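Local coordinates for protein 30kLP (Treponema pallidum, PDB 3K8G) that alters membrane permeability at acidic pH, probably by inserting amphipathic helices into the outer membrane, and might take part in ligand transport, at residues A7-L12 with R69-G74; A45-I50 with D89-T94; A56-F61 with T154-S159; I100-S105 with D109-A114; F117-F122 with S131-R136. All blocks are in the same frame, centred on the assembly; numbering follows the deposited sequence.

Contact 1: residues A7-L12 with R69-G74; sequences ASVDPL and RLFGSG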
# COMPACT_ATOMS: atom_id res chain seq x y z
N ALA A 7 -10.25 20.50 6.20
CA ALA A 7 -9.12 21.39 6.48
C ALA A 7 -7.86 20.59 6.83
O ALA A 7 -6.79 20.80 6.23
CB ALA A 7 -9.49 22.37 7.61
N SER A 8 -7.99 19.67 7.77
CA SER A 8 -6.87 18.87 8.24
C SER A 8 -7.25 17.40 8.28
O SER A 8 -7.95 16.98 9.18
CB SER A 8 -6.41 19.35 9.63
OG SER A 8 -7.51 19.86 10.39
N VAL A 9 -6.79 16.64 7.28
CA VAL A 9 -7.02 15.20 7.19
C VAL A 9 -5.66 14.50 7.05
O VAL A 9 -4.95 14.78 6.10
CB VAL A 9 -7.93 14.84 5.96
CG1 VAL A 9 -7.97 13.33 5.73
CG2 VAL A 9 -9.34 15.38 6.12
N ASP A 10 -5.30 13.61 7.98
CA ASP A 10 -4.11 12.75 7.81
C ASP A 10 -4.57 11.43 7.20
O ASP A 10 -5.32 10.67 7.83
CB ASP A 10 -3.33 12.48 9.12
CG ASP A 10 -1.93 11.79 8.89
OD1 ASP A 10 -1.70 11.11 7.83
OD2 ASP A 10 -1.05 11.92 9.78
N PRO A 11 -4.15 11.16 5.95
CA PRO A 11 -4.66 9.94 5.33
C PRO A 11 -4.32 8.66 6.08
O PRO A 11 -5.08 7.68 5.98
CB PRO A 11 -3.97 9.94 3.94
CG PRO A 11 -3.78 11.42 3.64
CD PRO A 11 -3.33 11.95 5.01
N LEU A 12 -3.19 8.62 6.79
CA LEU A 12 -2.84 7.40 7.57
C LEU A 12 -3.82 7.15 8.72
O LEU A 12 -4.12 6.01 9.03
CB LEU A 12 -1.38 7.45 8.08
CG LEU A 12 -0.37 7.38 6.89
CD1 LEU A 12 1.06 7.71 7.33
CD2 LEU A 12 -0.43 6.04 6.16
N ARG A 69 -7.61 -1.05 2.77
CA ARG A 69 -8.30 0.23 2.86
C ARG A 69 -7.37 1.23 2.27
O ARG A 69 -6.20 1.26 2.64
CB ARG A 69 -8.56 0.59 4.32
CG ARG A 69 -9.38 -0.50 5.08
CD ARG A 69 -9.78 0.01 6.48
NE ARG A 69 -10.13 -1.14 7.31
CZ ARG A 69 -9.93 -1.21 8.62
NH1 ARG A 69 -9.38 -0.19 9.28
NH2 ARG A 69 -10.26 -2.32 9.26
N LEU A 70 -7.90 2.06 1.36
CA LEU A 70 -7.05 2.94 0.56
C LEU A 70 -7.61 4.34 0.60
O LEU A 70 -8.81 4.56 0.54
CB LEU A 70 -6.99 2.47 -0.91
CG LEU A 70 -6.57 1.01 -1.11
CD1 LEU A 70 -7.02 0.46 -2.44
CD2 LEU A 70 -5.04 0.93 -0.94
N PHE A 71 -6.71 5.30 0.67
CA PHE A 71 -7.08 6.68 0.62
C PHE A 71 -6.26 7.37 -0.48
O PHE A 71 -5.04 7.24 -0.52
CB PHE A 71 -6.81 7.32 1.99
CG PHE A 71 -7.20 8.76 2.06
CD1 PHE A 71 -8.40 9.15 2.65
CD2 PHE A 71 -6.34 9.75 1.57
CE1 PHE A 71 -8.76 10.50 2.76
CE2 PHE A 71 -6.70 11.12 1.65
CZ PHE A 71 -7.89 11.48 2.25
N GLY A 72 -6.96 8.07 -1.37
CA GLY A 72 -6.29 8.75 -2.51
C GLY A 72 -6.45 10.26 -2.44
O GLY A 72 -7.51 10.74 -2.09
N SER A 73 -5.37 11.01 -2.71
CA SER A 73 -5.47 12.47 -2.87
C SER A 73 -5.43 12.69 -4.36
O SER A 73 -4.56 12.13 -5.04
CB SER A 73 -4.28 13.21 -2.25
OG SER A 73 -4.14 12.82 -0.89
N GLY A 74 -6.36 13.49 -4.88
CA GLY A 74 -6.39 13.76 -6.31
C GLY A 74 -7.39 14.84 -6.64
O GLY A 74 -7.70 15.71 -5.82
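Pro11 and Val9 pack against the aromatic ring of Phe71, and this apolar contact is the whole of the direct join between residues 7-12 and 69-74, since no hydrogen bond runs across it. Pro11 does most of the touching: its CB lies 3.4 Å from Phe71 CD2 and its CG 3.5 Å from Phe71 CE2, while its CA stands over one ring face, displaced toward the rim. Val9 reaches the far end of the ring, CG1 coming within 3.9 Å of Phe71 CZ at a slant. Phe71 holds CG anti to its own backbone N (chi1 -178°), which sends the ring out from the strand to meet both residues.

The polar part is local to residues 7-12. Asp10 is the N-cap of helix 11-15, its OD1 accepting from Leu12 N at 3.1 Å, with the N-H arriving from above the carboxylate plane.

The contact seats helix 11-15, inferred to be amphipathic, on strand 67-74 of the beta-half-barrel. Around the pair, Val14 and Val15 of the same short helix extend the apolar cover of Phe71. Tyr58 of strand 54-62 touches both Pro11 and Phe71, and from strand 117-123 Phe117 and Cys119 also touch the ring.

Contact 2: residues A45-I50 with D89-T94; sequences ADIKKI and DGWAST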
# COMPACT_ATOMS: atom_id res chain seq x y z
N ALA A 45 -13.01 -0.63 -14.86
CA ALA A 45 -12.57 0.64 -15.44
C ALA A 45 -12.54 1.77 -14.42
O ALA A 45 -11.62 2.61 -14.45
CB ALA A 45 -13.42 1.01 -16.67
N ASP A 46 -13.52 1.78 -13.50
CA ASP A 46 -13.71 2.89 -12.56
C ASP A 46 -12.47 3.09 -11.68
O ASP A 46 -12.02 4.23 -11.44
CB ASP A 46 -14.94 2.68 -11.66
CG ASP A 46 -16.16 2.12 -12.40
OD1 ASP A 46 -16.26 0.89 -12.57
OD2 ASP A 46 -17.05 2.92 -12.76
N ILE A 47 -11.91 1.99 -11.21
CA ILE A 47 -10.71 2.06 -10.33
C ILE A 47 -9.52 2.64 -11.09
O ILE A 47 -8.85 3.56 -10.59
CB ILE A 47 -10.36 0.69 -9.70
CG1 ILE A 47 -11.59 0.06 -9.04
CG2 ILE A 47 -9.22 0.82 -8.65
CD1 ILE A 47 -12.10 0.78 -7.76
N LYS A 48 -9.28 2.15 -12.31
CA LYS A 48 -8.22 2.71 -13.16
C LYS A 48 -8.48 4.18 -13.42
O LYS A 48 -7.57 5.01 -13.32
CB LYS A 48 -8.07 1.92 -14.48
CG LYS A 48 -7.27 0.63 -14.33
CD LYS A 48 -6.63 0.18 -15.64
CE LYS A 48 -5.81 -1.10 -15.44
NZ LYS A 48 -4.98 -1.45 -16.63
N LYS A 49 -9.73 4.52 -13.74
CA LYS A 49 -10.09 5.92 -13.98
C LYS A 49 -9.78 6.80 -12.77
O LYS A 49 -9.27 7.92 -12.92
CB LYS A 49 -11.56 6.04 -14.41
CG LYS A 49 -11.78 5.62 -15.89
CD LYS A 49 -13.27 5.61 -16.26
CE LYS A 49 -13.49 5.26 -17.74
NZ LYS A 49 -13.01 3.89 -18.03
N ILE A 50 -10.09 6.30 -11.57
CA ILE A 50 -9.79 7.04 -10.33
C ILE A 50 -8.29 7.24 -10.17
O ILE A 50 -7.83 8.37 -9.86
CB ILE A 50 -10.43 6.36 -9.08
CG1 ILE A 50 -11.98 6.43 -9.18
CG2 ILE A 50 -9.96 7.04 -7.76
CD1 ILE A 50 -12.71 5.60 -8.15
N ASP A 89 -22.31 -1.81 -14.39
CA ASP A 89 -21.04 -2.41 -14.02
C ASP A 89 -21.12 -3.11 -12.67
O ASP A 89 -20.11 -3.64 -12.17
CB ASP A 89 -19.91 -1.38 -14.06
CG ASP A 89 -19.38 -1.16 -15.48
OD1 ASP A 89 -19.45 -2.11 -16.28
OD2 ASP A 89 -18.92 -0.03 -15.79
N GLY A 90 -22.32 -3.14 -12.09
CA GLY A 90 -22.57 -3.81 -10.82
C GLY A 90 -22.33 -2.93 -9.60
O GLY A 90 -22.07 -3.46 -8.51
N TRP A 91 -22.42 -1.61 -9.79
CA TRP A 91 -22.27 -0.62 -8.72
C TRP A 91 -23.62 -0.16 -8.19
O TRP A 91 -24.46 0.28 -8.97
CB TRP A 91 -21.55 0.65 -9.21
CG TRP A 91 -20.15 0.46 -9.53
CD1 TRP A 91 -19.61 0.34 -10.79
CD2 TRP A 91 -19.06 0.37 -8.61
NE1 TRP A 91 -18.25 0.17 -10.70
CE2 TRP A 91 -17.88 0.20 -9.37
CE3 TRP A 91 -18.96 0.43 -7.20
CZ2 TRP A 91 -16.61 0.06 -8.79
CZ3 TRP A 91 -17.68 0.31 -6.61
CH2 TRP A 91 -16.53 0.13 -7.41
N ALA A 92 -23.82 -0.25 -6.88
CA ALA A 92 -25.03 0.27 -6.25
C ALA A 92 -24.65 1.47 -5.43
O ALA A 92 -23.62 1.46 -4.75
CB ALA A 92 -25.68 -0.77 -5.39
N SER A 93 -25.46 2.52 -5.51
CA SER A 93 -25.22 3.74 -4.76
C SER A 93 -26.18 3.86 -3.57
O SER A 93 -27.33 3.41 -3.66
CB SER A 93 -25.35 4.96 -5.66
OG SER A 93 -26.70 5.13 -6.05
N THR A 94 -25.70 4.48 -2.50
CA THR A 94 -26.51 4.74 -1.31
C THR A 94 -26.21 6.14 -0.77
O THR A 94 -25.06 6.60 -0.79
CB THR A 94 -26.29 3.69 -0.18
OG1 THR A 94 -26.25 2.37 -0.74
CG2 THR A 94 -27.41 3.74 0.85
O HOH W 1 -18.88 2.31 -14.46
O HOH W 2 -16.22 0.73 -15.17
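Asp46 and Ile47 project from the first turn of helix 45-52, whose backbone is already regular here (Ile50 N to Asp46 O, 2.8 Å), and meet Trp91 just before residues 92-95 become a strand. The helix is one of the amphipathic helices of this U-shaped beta-half-barrel, and it belongs to the group that moves when the hydrophobic cavity opens; the contact therefore joins a mobile element to the edge of the sheet.

Trp91 CG lies anti to its carbonyl carbon (chi1 -68°), which brings the indole to the helix. Across the contact runs one direct polar link, a weak hydrogen bond in which Trp91 NE1 donates to Asp46 OD1 at 2.8 Å, bent to 146° at the hydrogen. OD1 sits at the indole edge, near the ring plane, but the carboxylate itself is turned 78° from that plane. The other oxygen, Asp46 OD2, accepts from the backbone N of Phe85, whose ring meets Trp91 edge-to-face, so both groups of the link have a second hold on the same residue. On the apolar side Ile47 CD1 only grazes the indole rim, 4.5 Å from Trp91 CH2. A bound 2-methyl-2,4-pentanediol, probably from the crystallisation liquor, lies about 3 Å from the Ile47 side chain.

Asp46 OD1 and Asp89 OD2 are 4.3 Å apart, a like-charge approach that two bridging waters probably ease. One water lies 2.6 Å from Asp46 OD2 and 2.7 Å from Asp89 OD2; the other bonds to Asp89 OD2 and only weakly to Asp46 OD1.

Contact 3: residues A56-F61 with T154-S159; sequences AVYGAF and TSEGTS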
# COMPACT_ATOMS: atom_id res chain seq x y z
N ALA A 56 -1.53 10.59 -5.10
CA ALA A 56 -0.92 9.70 -4.11
C ALA A 56 -1.95 8.77 -3.48
O ALA A 56 -3.10 9.17 -3.26
CB ALA A 56 -0.22 10.52 -3.01
N VAL A 57 -1.54 7.53 -3.23
CA VAL A 57 -2.41 6.52 -2.63
C VAL A 57 -1.76 6.06 -1.28
O VAL A 57 -0.59 5.70 -1.25
CB VAL A 57 -2.58 5.29 -3.57
CG1 VAL A 57 -3.36 4.15 -2.87
CG2 VAL A 57 -3.34 5.68 -4.88
N TYR A 58 -2.56 6.05 -0.21
CA TYR A 58 -2.15 5.56 1.11
C TYR A 58 -2.95 4.30 1.36
O TYR A 58 -4.15 4.27 1.09
CB TYR A 58 -2.51 6.61 2.17
CG TYR A 58 -1.89 7.94 1.93
CD1 TYR A 58 -0.73 8.32 2.60
CD2 TYR A 58 -2.45 8.84 1.01
CE1 TYR A 58 -0.14 9.56 2.38
CE2 TYR A 58 -1.85 10.09 0.77
CZ TYR A 58 -0.69 10.43 1.46
OH TYR A 58 -0.09 11.66 1.25
N GLY A 59 -2.30 3.23 1.82
CA GLY A 59 -3.03 1.99 1.96
C GLY A 59 -2.70 1.28 3.27
O GLY A 59 -1.63 1.44 3.81
N ALA A 60 -3.63 0.45 3.71
CA ALA A 60 -3.43 -0.41 4.88
C ALA A 60 -4.07 -1.77 4.53
O ALA A 60 -5.21 -1.83 4.04
CB ALA A 60 -4.08 0.20 6.09
N PHE A 61 -3.31 -2.85 4.73
CA PHE A 61 -3.86 -4.22 4.58
C PHE A 61 -4.05 -4.88 5.96
O PHE A 61 -3.12 -4.87 6.79
CB PHE A 61 -2.89 -5.08 3.77
CG PHE A 61 -3.28 -6.55 3.79
CD1 PHE A 61 -4.42 -6.97 3.14
CD2 PHE A 61 -2.52 -7.46 4.49
CE1 PHE A 61 -4.80 -8.33 3.17
CE2 PHE A 61 -2.90 -8.80 4.54
CZ PHE A 61 -4.05 -9.22 3.87
N THR A 154 4.73 12.66 3.00
CA THR A 154 4.50 14.07 2.72
C THR A 154 5.34 14.64 1.57
O THR A 154 5.45 15.84 1.44
CB THR A 154 4.70 14.91 3.95
OG1 THR A 154 6.01 14.68 4.46
CG2 THR A 154 3.65 14.55 5.01
N SER A 155 5.91 13.77 0.75
CA SER A 155 6.85 14.18 -0.28
C SER A 155 6.28 14.26 -1.70
O SER A 155 7.05 14.31 -2.67
CB SER A 155 8.06 13.24 -0.27
OG SER A 155 8.82 13.41 0.92
N GLU A 156 4.95 14.25 -1.83
CA GLU A 156 4.37 14.17 -3.19
C GLU A 156 4.77 15.37 -4.02
O GLU A 156 4.55 16.51 -3.63
CB GLU A 156 2.85 13.90 -3.19
CG GLU A 156 1.97 14.95 -2.48
CD GLU A 156 0.51 14.50 -2.32
OE1 GLU A 156 0.12 14.14 -1.19
OE2 GLU A 156 -0.24 14.51 -3.33
N GLY A 157 5.41 15.10 -5.15
CA GLY A 157 5.94 16.14 -6.01
C GLY A 157 7.45 16.08 -6.04
O GLY A 157 8.05 16.27 -7.09
N THR A 158 8.06 15.81 -4.89
CA THR A 158 9.53 15.79 -4.81
C THR A 158 10.11 14.38 -4.92
O THR A 158 11.26 14.21 -5.34
CB THR A 158 10.08 16.51 -3.55
OG1 THR A 158 9.65 15.83 -2.37
CG2 THR A 158 9.59 17.96 -3.51
N SER A 159 9.32 13.36 -4.55
CA SER A 159 9.79 11.98 -4.62
C SER A 159 8.76 11.05 -5.28
O SER A 159 7.53 11.27 -5.18
CB SER A 159 10.18 11.48 -3.22
OG SER A 159 10.67 10.14 -3.24
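A small, buried contact between a beta strand and a loop brings the acid of Glu156 up to Ala56 and Tyr58. Strand 54-62 lies in the beta-half-barrel between strands 21-26 and 67-74, and the loop carrying Glu156 leads from helix 147-153 to strand 162-166. No hydrogen bond passes between residues 56-61 and 154-159; the two touch by van der Waals contact, while their polar ends bond to immediate neighbours in the chain.

With Glu156 CG between the backbone N and the carbonyl carbon (chi1 59°) and the chain extended beyond, the carboxylate lies across the end of the tyrosine, the two side chains at about a right angle and their planes 47° apart. Tyr58 OH comes to 3.5 Å from Glu156 OE1 without bonding to it, because its hydrogen-bond partner is the carbonyl O of Cys153, at the end of the helix. Glu156 OE2 pairs with Thr55 OG1, one residue before Ala56. The methyl of Ala56 packs against the carboxylate, its CB 4.0 Å from Glu156 OE2. Tyr24 of strand 21-26 also touches Ala56, Tyr58 and Glu156.

Behind the acid the loop folds into a tight turn close to type II, with Glu156 and Gly157 at its corners; Gly157 adopts a positive phi (114°) suited to glycine. Ser155 O gathers three donors there: Thr158 N at 2.9 Å, Thr158 OG1 at 3.0 Å and Ser159 N at 3.1 Å.

Contact 4: residues I100-S105 with D109-A114; sequences ITYYES and DVSIPA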
# COMPACT_ATOMS: atom_id res chain seq x y z
N ILE A 100 -22.94 12.54 1.69
CA ILE A 100 -22.02 11.68 0.92
C ILE A 100 -22.67 10.45 0.26
O ILE A 100 -23.48 9.74 0.87
CB ILE A 100 -20.82 11.23 1.81
CG1 ILE A 100 -20.00 12.45 2.23
CG2 ILE A 100 -19.92 10.21 1.08
CD1 ILE A 100 -19.28 12.28 3.55
N THR A 101 -22.29 10.18 -0.98
CA THR A 101 -22.73 8.97 -1.66
C THR A 101 -21.69 7.84 -1.51
O THR A 101 -20.49 8.09 -1.62
CB THR A 101 -23.02 9.24 -3.14
OG1 THR A 101 -23.81 10.44 -3.24
CG2 THR A 101 -23.79 8.09 -3.76
N TYR A 102 -22.17 6.62 -1.28
CA TYR A 102 -21.31 5.43 -1.22
C TYR A 102 -21.64 4.59 -2.43
O TYR A 102 -22.82 4.40 -2.73
CB TYR A 102 -21.64 4.53 0.00
CG TYR A 102 -21.40 5.12 1.37
CD1 TYR A 102 -21.13 6.47 1.54
CD2 TYR A 102 -21.50 4.32 2.50
CE1 TYR A 102 -20.94 7.01 2.80
CE2 TYR A 102 -21.30 4.85 3.77
CZ TYR A 102 -21.02 6.19 3.90
OH TYR A 102 -20.83 6.74 5.13
N TYR A 103 -20.62 4.05 -3.08
CA TYR A 103 -20.81 3.05 -4.14
C TYR A 103 -20.31 1.67 -3.67
O TYR A 103 -19.20 1.54 -3.12
CB TYR A 103 -20.12 3.51 -5.42
CG TYR A 103 -20.57 4.90 -5.87
CD1 TYR A 103 -21.71 5.06 -6.65
CD2 TYR A 103 -19.86 6.04 -5.49
CE1 TYR A 103 -22.13 6.33 -7.07
CE2 TYR A 103 -20.27 7.32 -5.90
CZ TYR A 103 -21.40 7.44 -6.70
OH TYR A 103 -21.83 8.68 -7.11
N GLU A 104 -21.15 0.66 -3.86
CA GLU A 104 -20.83 -0.69 -3.39
C GLU A 104 -20.89 -1.68 -4.52
O GLU A 104 -21.77 -1.59 -5.38
CB GLU A 104 -21.81 -1.14 -2.28
CG GLU A 104 -21.86 -0.17 -1.07
CD GLU A 104 -22.48 -0.79 0.19
OE1 GLU A 104 -23.53 -1.45 0.09
OE2 GLU A 104 -21.90 -0.59 1.28
N SER A 105 -19.95 -2.62 -4.50
CA SER A 105 -19.98 -3.78 -5.40
C SER A 105 -19.62 -5.04 -4.59
O SER A 105 -19.34 -4.95 -3.39
CB SER A 105 -19.02 -3.58 -6.58
OG SER A 105 -17.66 -3.42 -6.16
N ASP A 109 -15.91 -1.19 -2.21
CA ASP A 109 -16.69 -0.02 -1.85
C ASP A 109 -15.88 1.25 -2.06
O ASP A 109 -14.68 1.28 -1.81
CB ASP A 109 -17.18 -0.17 -0.41
CG ASP A 109 -17.88 -1.52 -0.18
OD1 ASP A 109 -18.68 -1.92 -1.07
OD2 ASP A 109 -17.57 -2.21 0.81
N VAL A 110 -16.53 2.29 -2.57
CA VAL A 110 -15.83 3.51 -2.94
C VAL A 110 -16.67 4.68 -2.51
O VAL A 110 -17.90 4.70 -2.70
CB VAL A 110 -15.50 3.60 -4.45
CG1 VAL A 110 -14.69 4.89 -4.76
CG2 VAL A 110 -14.77 2.36 -4.97
N SER A 111 -15.98 5.68 -1.98
CA SER A 111 -16.57 6.97 -1.70
C SER A 111 -15.67 8.06 -2.18
O SER A 111 -14.44 7.91 -2.16
CB SER A 111 -16.72 7.17 -0.17
OG SER A 111 -17.59 8.27 0.00
N ILE A 112 -16.26 9.18 -2.61
CA ILE A 112 -15.48 10.37 -2.95
C ILE A 112 -16.02 11.46 -2.03
O ILE A 112 -16.89 12.24 -2.43
CB ILE A 112 -15.61 10.80 -4.44
CG1 ILE A 112 -15.43 9.62 -5.41
CG2 ILE A 112 -14.63 11.94 -4.77
CD1 ILE A 112 -14.07 9.04 -5.44
N PRO A 113 -15.54 11.51 -0.79
CA PRO A 113 -16.24 12.36 0.18
C PRO A 113 -15.99 13.86 0.03
O PRO A 113 -16.64 14.65 0.72
CB PRO A 113 -15.75 11.85 1.55
CG PRO A 113 -14.52 11.07 1.27
CD PRO A 113 -14.42 10.76 -0.19
N ALA A 114 -15.08 14.24 -0.87
CA ALA A 114 -14.81 15.65 -1.20
C ALA A 114 -14.04 15.66 -2.51
O ALA A 114 -13.47 14.65 -2.88
CB ALA A 114 -14.02 16.36 -0.08
O HOH W 3 -18.97 9.38 -3.34
O HOH W 4 -20.27 12.50 -2.25
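Tyr103 and Val110 face each other as a hydrogen-bonded pair in the antiparallel beta hairpin formed by strands 101-104 and 108-114, near one edge of the half-barrel. The directions of segments 101-104 and 109-114 differ by 156°. At this pair the hairpin is tight: Tyr103 N donates to Val110 O at 2.8 Å, almost straight at 170°, and Val110 N returns a bond of the same length to Tyr103 O. That carbonyl also receives a CA-H contact from Asp109, whose CA is 3.2 Å away. The phenol of Tyr103 stacks on Phe85, which also touches Val110.

Beside it, Glu104 and Asp109 form a non-hydrogen-bonded pair whose side chains lie on the same sheet face. Asp109 OD1 rests 3.4 Å from Glu104 CB, and the nearby negative charges are probably eased by the salt bridge of Asp109 OD2 to Arg127.

Toward Ile100 the strands part and solvent enters. A water takes the place of a direct backbone bond, lying between Thr101 O and Ile112 N, and a second water bridges Thr101 N and Ile112 O only weakly. Side chains still meet here: Ile100 CD1 lies 4.1 Å from Pro113 CB, while Ile100 CG2 is close to the Ser111 hydroxyl. Ser111 turns its OG away from its own N (chi1 -166°), toward the neighbouring strand, where it donates a weak hydrogen bond, 3.3 Å long, to Thr101 O.

Contact 5: residues F117-F122 with S131-R136; sequences FSCVIF and SKMLSR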
# COMPACT_ATOMS: atom_id res chain seq x y z
N PHE A 117 -10.47 13.99 -2.41
CA PHE A 117 -10.21 12.74 -1.62
C PHE A 117 -11.05 11.61 -2.15
O PHE A 117 -12.24 11.80 -2.47
CB PHE A 117 -10.68 12.84 -0.15
CG PHE A 117 -10.10 13.98 0.63
CD1 PHE A 117 -8.77 14.33 0.51
CD2 PHE A 117 -10.90 14.65 1.55
CE1 PHE A 117 -8.23 15.37 1.27
CE2 PHE A 117 -10.37 15.68 2.32
CZ PHE A 117 -9.03 16.05 2.17
N SER A 118 -10.47 10.42 -2.15
CA SER A 118 -11.21 9.19 -2.47
C SER A 118 -10.91 8.12 -1.39
O SER A 118 -9.82 8.11 -0.84
CB SER A 118 -10.83 8.65 -3.84
OG SER A 118 -9.42 8.44 -3.98
N CYS A 119 -11.89 7.27 -1.08
CA CYS A 119 -11.70 6.16 -0.13
C CYS A 119 -12.20 4.88 -0.78
O CYS A 119 -13.30 4.86 -1.32
CB CYS A 119 -12.50 6.40 1.17
SG CYS A 119 -11.98 7.90 2.06
N VAL A 120 -11.41 3.82 -0.70
CA VAL A 120 -11.74 2.55 -1.33
C VAL A 120 -11.46 1.49 -0.30
O VAL A 120 -10.42 1.51 0.38
CB VAL A 120 -10.85 2.28 -2.58
CG1 VAL A 120 -11.05 0.86 -3.14
CG2 VAL A 120 -11.11 3.32 -3.66
N ILE A 121 -12.42 0.58 -0.14
CA ILE A 121 -12.21 -0.55 0.72
C ILE A 121 -12.47 -1.76 -0.15
O ILE A 121 -13.55 -1.87 -0.78
CB ILE A 121 -13.24 -0.54 1.91
CG1 ILE A 121 -13.10 0.76 2.73
CG2 ILE A 121 -13.08 -1.81 2.76
CD1 ILE A 121 -14.20 0.93 3.80
N PHE A 122 -11.49 -2.65 -0.22
CA PHE A 122 -11.56 -3.82 -1.09
C PHE A 122 -11.33 -5.07 -0.26
O PHE A 122 -10.40 -5.12 0.55
CB PHE A 122 -10.44 -3.74 -2.15
CG PHE A 122 -10.23 -5.02 -2.87
CD1 PHE A 122 -11.09 -5.39 -3.91
CD2 PHE A 122 -9.22 -5.90 -2.47
CE1 PHE A 122 -10.93 -6.63 -4.57
CE2 PHE A 122 -9.06 -7.14 -3.13
CZ PHE A 122 -9.91 -7.50 -4.17
N SER A 131 -18.91 3.72 6.12
CA SER A 131 -19.20 4.81 7.07
C SER A 131 -18.28 4.82 8.28
O SER A 131 -18.03 5.89 8.88
CB SER A 131 -20.69 4.87 7.49
OG SER A 131 -20.91 4.13 8.65
N LYS A 132 -17.73 3.65 8.65
CA LYS A 132 -16.76 3.60 9.74
C LYS A 132 -15.42 4.20 9.32
O LYS A 132 -14.80 4.96 10.10
CB LYS A 132 -16.60 2.17 10.29
CG LYS A 132 -15.67 2.08 11.46
CD LYS A 132 -15.76 0.69 12.14
CE LYS A 132 -14.90 0.70 13.41
NZ LYS A 132 -14.52 -0.67 13.78
N MET A 133 -14.96 3.87 8.11
CA MET A 133 -13.76 4.53 7.56
C MET A 133 -13.93 6.03 7.46
O MET A 133 -13.04 6.80 7.89
CB MET A 133 -13.40 3.99 6.21
CG MET A 133 -12.14 4.63 5.64
SD MET A 133 -11.59 3.69 4.20
CE MET A 133 -10.13 4.74 3.73
N LEU A 134 -15.07 6.46 6.91
CA LEU A 134 -15.36 7.90 6.78
C LEU A 134 -15.42 8.63 8.12
O LEU A 134 -15.06 9.80 8.18
CB LEU A 134 -16.63 8.16 5.95
CG LEU A 134 -16.51 7.74 4.49
CD1 LEU A 134 -17.83 7.99 3.76
CD2 LEU A 134 -15.34 8.45 3.76
N SER A 135 -15.84 7.95 9.19
CA SER A 135 -15.87 8.59 10.52
C SER A 135 -14.45 9.04 10.98
O SER A 135 -14.31 9.94 11.85
CB SER A 135 -16.46 7.66 11.58
OG SER A 135 -15.53 6.64 11.91
N ARG A 136 -13.42 8.42 10.41
CA ARG A 136 -12.04 8.76 10.72
C ARG A 136 -11.57 10.05 10.01
O ARG A 136 -10.48 10.55 10.27
CB ARG A 136 -11.10 7.57 10.50
CG ARG A 136 -11.42 6.39 11.51
CD ARG A 136 -10.28 5.32 11.58
NE ARG A 136 -10.15 4.66 10.29
CZ ARG A 136 -10.80 3.53 9.96
NH1 ARG A 136 -11.59 2.94 10.87
NH2 ARG A 136 -10.63 2.98 8.74
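The short helix 130-135, bearing Met133 and Leu134, lies over strand 117-123, bearing Cys119 and Ile121, in a helix-on-sheet packing at one face of the beta-half-barrel. The segment axes approach to 9.7 Å with their N-to-C directions 138° apart, and Cys119 and Leu134 come nearest, with 8.0 Å between their CA atoms. Residues 130-137 form one of the predicted amphipathic helices of the protein, and the side chains meeting the strand here are buried and apolar.

Met133 contributes the largest share of the buried surface. Its chain is fully extended, with CG anti to the backbone N (chi1 -179°), which carries the thioether from the helix to the strand, between Cys119 and Ile121. The side chains of Met133 and Ile121 run past each other in opposite directions, SD lying 3.6 Å from Ile121 CG1 and 3.8 Å from Ile121 CD1. The terminal methyl continues to Cys119. Leu134, one residue on, reaches the same cysteine with a single branch, CD2 to Cys119 SG at 3.8 Å, and also touches Pro113 and Tyr102 of the adjoining hairpin.

Just past this helical turn, the guanidinium of Arg136 has Met133 CA over one face, toward its rim, and forms a salt bridge with Glu128. At the tip of the methionine, CE is 3.9 Å from Cys119 CB and 4.0 Å from Cys119 SG.

From the N terminus, contact 1 opens first and closes at strand 67-74. Contacts 2 and 3 open within its loop but close beyond it, so both cross contact 1, and they cross each other as well because contact 3 closes last, at residues 154-159. Contacts 4 and 5 follow in series, nested inside the loop of contact 3, and close short loops of three and eight residues. Neighbouring strands tie most of them together: 54-62 beside 67-74 joins contacts 3 and 1, 67-74 beside 117-123 joins 1 and 5, 108-114 joins 5 to 4, and 92-95 joins 4 to 2. Helices 11-15, 45-52 and 130-135 are thereby attached to one run of strands.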